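Local coordinates for putative gdp-fucose protein o-fucosyltransferase 1 (Caenorhabditis elegans, PDB 3ZY2) that belongs to the GDP-fucose protein O-fucosyltransferase family, has a GT-B-type architecture of two parallel-sheet halves, and holds guanosine-5'-diphosphate in a pocket, at residues E298-P302 with Y303-A307; E273-S277 with I278-S282. All blocks are in the same frame, centred on the assembly; numbering follows the deposited sequence.

Contact 1. Residues E298-P302 with Y303-A307; sequences EALKP and YEIEA
Leu300 and Ile305 meet where helix 293-300 runs into a short 3-10 turn and the chain swings back toward strand 307-308, the edge strand of a parallel sheet in this GT-B fold. Their side chains cross at a slant: CD1 of Leu300 lies 4.1 Å from CG1 of Ile305, and CB of Leu300 sits 3.4 Å from Ile305 O. In Leu300, CG lies anti to the carbonyl carbon (chi1 -67°) and the chain runs on extended to CD1, which lies 4.0 Å from Ala307 N. An aliphatic residue suits the buried site of Leu300, and both it and the partly exposed Ile305 reach Val275 of helix 264-278.

The turn is tightened by two backbone bonds, Tyr303 N to Leu300 O at 2.8 Å and Glu304 N to Lys301 O at 3.0 Å. Pro302, which has no N-H to give, occupies the turn, with CB 4.2 Å from CD1 of Tyr303. The tyrosine ring turns its edge to Leu300 O, and the side chain touches Val272 of helix 264-278. Glu304 takes up left-handed backbone angles to redirect the chain. On the exposed flank, the extended Lys301 reaches back one helical turn, and its NZ meets Glu298 OE1 on the syn side at 2.9 Å in a salt bridge.

Contact 2. Residues E273-S277 with I278-S282; sequences EKVGS and IGAKS
Val275 lays both of its methyl groups against the single methyl of Ala280, CG1 and CG2 each lying 4.1 Å from Ala280 CB. The pair forms the apolar part of a Schellman motif that ends helix 264-278 and turns the chain toward strand 282-287. Ala280 aims CB at the helix, where it also lies 3.9 Å from Val275 CA, so a small side chain suits a site this near the backbone. Val275 has CG1 anti to its N (chi1 161°) and CG2 anti to the carbonyl carbon, which spreads the two methyls over Ala280.

The backbone supplies the polar half. Ala280 N bonds to Val275 O at 3.0 Å, nearly straight at 166° and on a lone pair in the carbonyl plane, while Gly279 N makes only a weak bond to Gly276 O at 3.4 Å. Gly279 has positive phi, a conformation that glycine adopts easily because it has no CB.

One turn back, Lys274 O receives two donors. One is the backbone N of Ile278; the other is the serine hydroxyl, with Ser277 OG 2.8 Å from Lys274 O. Placed between the backbone N and the carbonyl carbon (chi1 76°), Ser277 OG folds back onto the helix, with Ile278 CG2 3.4 Å away. Ile278 turns its branched side chain to Val214 and Leu327 of the neighbouring strands, a fitting place for an aliphatic residue. Beyond the glycine, Lys281 curls back so that NZ donates to Gly279 O from above the carbonyl plane.

The turn's N-H groups thus bond to the carbonyls of Val275 and, weakly, Gly276, the serine hydroxyl gives Lys274 O a second donor, and the lysine ammonium would probably polarise the Gly279 carbonyl.

Contact 2 comes first along the chain, at the exit of helix 264-278 into strand 282-287; contact 1 follows at the exit of helix 293-300 into strand 307-308. Both are therefore helix-to-strand turns of the same five-stranded parallel sheet; strand 307-308 is outermost in the sheet within this chain, with 282-287 next to it. Their centres lie about 10 Å apart, and Ile305 joins them directly: its CD1 packs 3.8 Å from CG1 of Val275, and its CG2 3.4 Å from Lys281 O. Successive crossovers are thus tied together at their turns. In contact 1, the side chain of Ala307 remains about 13 Å from bound guanosine-5'-diphosphate, so contact 1 does not reach the ligand.

Contact 1. Residues E298-P302 with Y303-A307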
ATOM      1  N   GLU A 298     -22.460  40.917 -11.836  1.00 20.84           N
ATOM      2  CA  GLU A 298     -22.176  42.308 -11.487  1.00 22.74           C
ATOM      3  C   GLU A 298     -20.859  42.729 -12.137  1.00 21.87           C
ATOM      4  O   GLU A 298     -20.782  43.782 -12.762  1.00 22.58           O
ATOM      5  CB  GLU A 298     -22.111  42.481  -9.958  1.00 23.75           C
ATOM      6  CG  GLU A 298     -21.868  43.916  -9.471  1.00 29.31           C
ATOM      7  CD  GLU A 298     -23.035  44.863  -9.764  1.00 33.96           C
ATOM      8  OE1 GLU A 298     -24.152  44.382 -10.072  1.00 35.85           O
ATOM      9  OE2 GLU A 298     -22.829  46.096  -9.674  1.00 36.57           O
ATOM     10  N   ALA A 299     -19.838  41.883 -12.017  1.00 20.86           N
ATOM     11  CA  ALA A 299     -18.522  42.197 -12.557  1.00 19.94           C
ATOM     12  C   ALA A 299     -18.498  42.297 -14.089  1.00 19.95           C
ATOM     13  O   ALA A 299     -17.676  43.026 -14.665  1.00 19.61           O
ATOM     14  CB  ALA A 299     -17.478  41.197 -12.045  1.00 19.01           C
ATOM     15  N   LEU A 300     -19.413  41.573 -14.737  1.00 19.55           N
ATOM     16  CA  LEU A 300     -19.518  41.551 -16.206  1.00 19.03           C
ATOM     17  C   LEU A 300     -20.428  42.609 -16.816  1.00 19.99           C
ATOM     18  O   LEU A 300     -20.478  42.738 -18.042  1.00 20.55           O
ATOM     19  CB  LEU A 300     -19.993  40.183 -16.663  1.00 18.25           C
ATOM     20  CG  LEU A 300     -19.015  39.048 -16.427  1.00 19.30           C
ATOM     21  CD1 LEU A 300     -19.645  37.709 -16.878  1.00 18.54           C
ATOM     22  CD2 LEU A 300     -17.657  39.323 -17.119  1.00 22.22           C
ATOM     23  N   LYS A 301     -21.138  43.361 -15.974  1.00 20.93           N
ATOM     24  CA  LYS A 301     -22.025  44.429 -16.455  1.00 20.90           C
ATOM     25  C   LYS A 301     -21.400  45.359 -17.504  1.00 21.24           C
ATOM     26  O   LYS A 301     -22.062  45.654 -18.504  1.00 21.21           O
ATOM     27  CB  LYS A 301     -22.621  45.225 -15.285  1.00 22.68           C
ATOM     28  CG  LYS A 301     -23.765  44.503 -14.606  1.00 24.68           C
ATOM     29  CD  LYS A 301     -24.529  45.396 -13.648  1.00 30.43           C
ATOM     30  CE  LYS A 301     -25.636  44.606 -12.949  1.00 31.91           C
ATOM     31  NZ  LYS A 301     -26.211  45.399 -11.823  1.00 36.06           N
ATOM     32  N   PRO A 302     -20.136  45.810 -17.300  1.00 20.42           N
ATOM     33  CA  PRO A 302     -19.513  46.676 -18.319  1.00 21.42           C
ATOM     34  C   PRO A 302     -19.406  46.039 -19.708  1.00 20.27           C
ATOM     35  O   PRO A 302     -19.313  46.765 -20.706  1.00 21.46           O
ATOM     36  CB  PRO A 302     -18.117  46.934 -17.761  1.00 21.73           C
ATOM     37  CG  PRO A 302     -18.268  46.792 -16.286  1.00 22.57           C
ATOM     38  CD  PRO A 302     -19.236  45.636 -16.139  1.00 20.86           C
ATOM     39  N   TYR A 303     -19.447  44.708 -19.775  1.00 19.12           N
ATOM     40  CA  TYR A 303     -19.353  43.993 -21.036  1.00 18.95           C
ATOM     41  C   TYR A 303     -20.717  43.565 -21.561  1.00 18.99           C
ATOM     42  O   TYR A 303     -20.809  43.084 -22.685  1.00 18.38           O
ATOM     43  CB  TYR A 303     -18.463  42.762 -20.848  1.00 18.17           C
ATOM     44  CG  TYR A 303     -17.027  43.118 -20.621  1.00 17.72           C
ATOM     45  CD1 TYR A 303     -16.545  43.363 -19.340  1.00 18.97           C
ATOM     46  CD2 TYR A 303     -16.153  43.251 -21.693  1.00 19.50           C
ATOM     47  CE1 TYR A 303     -15.210  43.736 -19.134  1.00 21.31           C
ATOM     48  CE2 TYR A 303     -14.833  43.618 -21.507  1.00 20.58           C
ATOM     49  CZ  TYR A 303     -14.367  43.853 -20.236  1.00 21.05           C
ATOM     50  OH  TYR A 303     -13.044  44.195 -20.069  1.00 25.48           O
ATOM     51  N   GLU A 304     -21.772  43.768 -20.758  1.00 19.45           N
ATOM     52  CA  GLU A 304     -23.152  43.411 -21.134  1.00 19.57           C
ATOM     53  C   GLU A 304     -23.222  41.943 -21.555  1.00 18.27           C
ATOM     54  O   GLU A 304     -23.804  41.585 -22.592  1.00 18.45           O
ATOM     55  CB  GLU A 304     -23.699  44.349 -22.215  1.00 20.29           C
ATOM     56  CG  GLU A 304     -23.836  45.804 -21.769  1.00 24.39           C
ATOM     57  CD  GLU A 304     -24.633  46.645 -22.767  1.00 31.49           C
ATOM     58  OE1 GLU A 304     -24.605  46.343 -23.987  1.00 35.23           O
ATOM     59  OE2 GLU A 304     -25.291  47.602 -22.329  1.00 35.28           O
ATOM     60  N   ILE A 305     -22.595  41.092 -20.747  1.00 17.19           N
ATOM     61  CA  ILE A 305     -22.726  39.647 -20.905  1.00 16.78           C
ATOM     62  C   ILE A 305     -22.993  39.038 -19.544  1.00 17.32           C
ATOM     63  O   ILE A 305     -22.853  39.737 -18.528  1.00 18.33           O
ATOM     64  CB  ILE A 305     -21.467  38.999 -21.554  1.00 15.91           C
ATOM     65  CG1 ILE A 305     -20.245  39.089 -20.655  1.00 16.19           C
ATOM     66  CG2 ILE A 305     -21.190  39.604 -22.919  1.00 16.54           C
ATOM     67  CD1 ILE A 305     -19.198  38.084 -21.025  1.00 16.20           C
ATOM     68  N   GLU A 306     -23.368  37.753 -19.525  1.00 16.75           N
ATOM     69  CA  GLU A 306     -23.704  37.067 -18.268  1.00 17.13           C
ATOM     70  C   GLU A 306     -22.994  35.742 -18.134  1.00 16.37           C
ATOM     71  O   GLU A 306     -22.539  35.165 -19.129  1.00 16.29           O
ATOM     72  CB  GLU A 306     -25.221  36.854 -18.133  1.00 18.21           C
ATOM     73  CG  GLU A 306     -25.982  38.144 -17.836  1.00 20.73           C
ATOM     74  CD  GLU A 306     -27.449  37.923 -17.449  1.00 24.85           C
ATOM     75  OE1 GLU A 306     -28.012  36.828 -17.691  1.00 28.75           O
ATOM     76  OE2 GLU A 306     -28.043  38.868 -16.887  1.00 29.30           O
ATOM     77  N   ALA A 307     -22.883  35.306 -16.879  1.00 16.65           N
ATOM     78  CA  ALA A 307     -22.425  33.976 -16.521  1.00 16.19           C
ATOM     79  C   ALA A 307     -23.645  33.083 -16.375  1.00 15.94           C
ATOM     80  O   ALA A 307     -24.722  33.527 -15.920  1.00 17.51           O
ATOM     81  CB  ALA A 307     -21.674  34.029 -15.234  1.00 16.77           C
TER

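Contact 2. Residues E273-S277 with I278-S282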
ATOM      1  N   GLU A 273     -10.717  39.849 -16.900  1.00 18.54           N
ATOM      2  CA  GLU A 273      -9.539  39.942 -17.754  1.00 19.79           C
ATOM      3  C   GLU A 273      -9.650  38.997 -18.956  1.00 19.35           C
ATOM      4  O   GLU A 273      -9.420  39.385 -20.096  1.00 20.14           O
ATOM      5  CB  GLU A 273      -8.279  39.638 -16.925  1.00 20.48           C
ATOM      6  CG  GLU A 273      -7.007  40.119 -17.570  1.00 26.86           C
ATOM      7  CD  GLU A 273      -6.481  39.174 -18.627  1.00 31.37           C
ATOM      8  OE1 GLU A 273      -6.525  37.940 -18.410  1.00 34.71           O
ATOM      9  OE2 GLU A 273      -6.017  39.675 -19.681  1.00 36.58           O
ATOM     10  N   LYS A 274     -10.043  37.760 -18.691  1.00 18.16           N
ATOM     11  CA  LYS A 274     -10.129  36.766 -19.759  1.00 18.36           C
ATOM     12  C   LYS A 274     -11.290  37.061 -20.700  1.00 17.65           C
ATOM     13  O   LYS A 274     -11.173  36.856 -21.898  1.00 18.06           O
ATOM     14  CB  LYS A 274     -10.241  35.353 -19.189  1.00 17.85           C
ATOM     15  CG  LYS A 274      -9.028  34.917 -18.345  1.00 20.99           C
ATOM     16  CD  LYS A 274      -7.767  34.851 -19.171  1.00 23.24           C
ATOM     17  CE  LYS A 274      -6.560  34.426 -18.323  1.00 25.91           C
ATOM     18  NZ  LYS A 274      -5.319  34.447 -19.148  1.00 26.94           N
ATOM     19  N   VAL A 275     -12.409  37.559 -20.167  1.00 16.76           N
ATOM     20  CA  VAL A 275     -13.514  38.006 -21.024  1.00 16.62           C
ATOM     21  C   VAL A 275     -13.036  39.080 -22.012  1.00 17.74           C
ATOM     22  O   VAL A 275     -13.308  39.020 -23.210  1.00 17.48           O
ATOM     23  CB  VAL A 275     -14.700  38.513 -20.177  1.00 15.40           C
ATOM     24  CG1 VAL A 275     -15.650  39.397 -20.988  1.00 16.31           C
ATOM     25  CG2 VAL A 275     -15.465  37.329 -19.617  1.00 15.58           C
ATOM     26  N   GLY A 276     -12.309  40.066 -21.474  1.00 18.87           N
ATOM     27  CA  GLY A 276     -11.711  41.111 -22.294  1.00 20.41           C
ATOM     28  C   GLY A 276     -10.735  40.551 -23.325  1.00 20.88           C
ATOM     29  O   GLY A 276     -10.771  40.960 -24.488  1.00 22.36           O
ATOM     30  N   SER A 277      -9.901  39.598 -22.904  1.00 21.57           N
ATOM     31  CA  SER A 277      -8.834  39.047 -23.752  1.00 22.81           C
ATOM     32  C   SER A 277      -9.364  38.394 -25.032  1.00 21.81           C
ATOM     33  O   SER A 277      -8.732  38.490 -26.090  1.00 23.88           O
ATOM     34  CB  SER A 277      -7.939  38.064 -22.973  1.00 22.48           C
ATOM     35  OG  SER A 277      -8.570  36.798 -22.788  1.00 24.78           O
ATOM     36  N   ILE A 278     -10.536  37.761 -24.954  1.00 18.78           N
ATOM     37  CA  ILE A 278     -11.056  37.038 -26.126  1.00 17.57           C
ATOM     38  C   ILE A 278     -12.345  37.644 -26.709  1.00 16.26           C
ATOM     39  O   ILE A 278     -12.921  37.094 -27.658  1.00 16.21           O
ATOM     40  CB  ILE A 278     -11.280  35.515 -25.858  1.00 16.76           C
ATOM     41  CG1 ILE A 278     -12.485  35.276 -24.927  1.00 15.28           C
ATOM     42  CG2 ILE A 278     -10.015  34.868 -25.252  1.00 19.34           C
ATOM     43  CD1 ILE A 278     -12.900  33.789 -24.920  1.00 15.24           C
ATOM     44  N   GLY A 279     -12.801  38.767 -26.156  1.00 16.45           N
ATOM     45  CA  GLY A 279     -14.072  39.355 -26.581  1.00 15.78           C
ATOM     46  C   GLY A 279     -15.233  38.395 -26.332  1.00 14.72           C
ATOM     47  O   GLY A 279     -16.052  38.148 -27.220  1.00 15.49           O
ATOM     48  N   ALA A 280     -15.251  37.797 -25.141  1.00 14.41           N
ATOM     49  CA  ALA A 280     -16.244  36.772 -24.821  1.00 13.78           C
ATOM     50  C   ALA A 280     -17.662  37.332 -24.830  1.00 14.08           C
ATOM     51  O   ALA A 280     -17.883  38.490 -24.416  1.00 14.08           O
ATOM     52  CB  ALA A 280     -15.940  36.155 -23.482  1.00 13.82           C
ATOM     53  N   LYS A 281     -18.603  36.513 -25.300  1.00 13.29           N
ATOM     54  CA  LYS A 281     -20.014  36.910 -25.301  1.00 13.60           C
ATOM     55  C   LYS A 281     -20.849  36.229 -24.231  1.00 13.60           C
ATOM     56  O   LYS A 281     -22.039  36.534 -24.091  1.00 14.46           O
ATOM     57  CB  LYS A 281     -20.636  36.746 -26.690  1.00 14.20           C
ATOM     58  CG  LYS A 281     -19.975  37.639 -27.750  1.00 17.62           C
ATOM     59  CD  LYS A 281     -20.156  39.125 -27.427  1.00 24.08           C
ATOM     60  CE  LYS A 281     -19.395  40.036 -28.398  1.00 29.64           C
ATOM     61  NZ  LYS A 281     -17.949  40.175 -28.020  1.00 31.09           N
ATOM     62  N   SER A 282     -20.211  35.360 -23.457  1.00 12.57           N
ATOM     63  CA  SER A 282     -20.825  34.726 -22.310  1.00 12.47           C
ATOM     64  C   SER A 282     -19.763  34.005 -21.493  1.00 11.87           C
ATOM     65  O   SER A 282     -18.624  33.796 -21.961  1.00 12.15           O
ATOM     66  CB  SER A 282     -21.909  33.726 -22.760  1.00 12.27           C
ATOM     67  OG  SER A 282     -21.338  32.590 -23.388  1.00 12.05           O
TER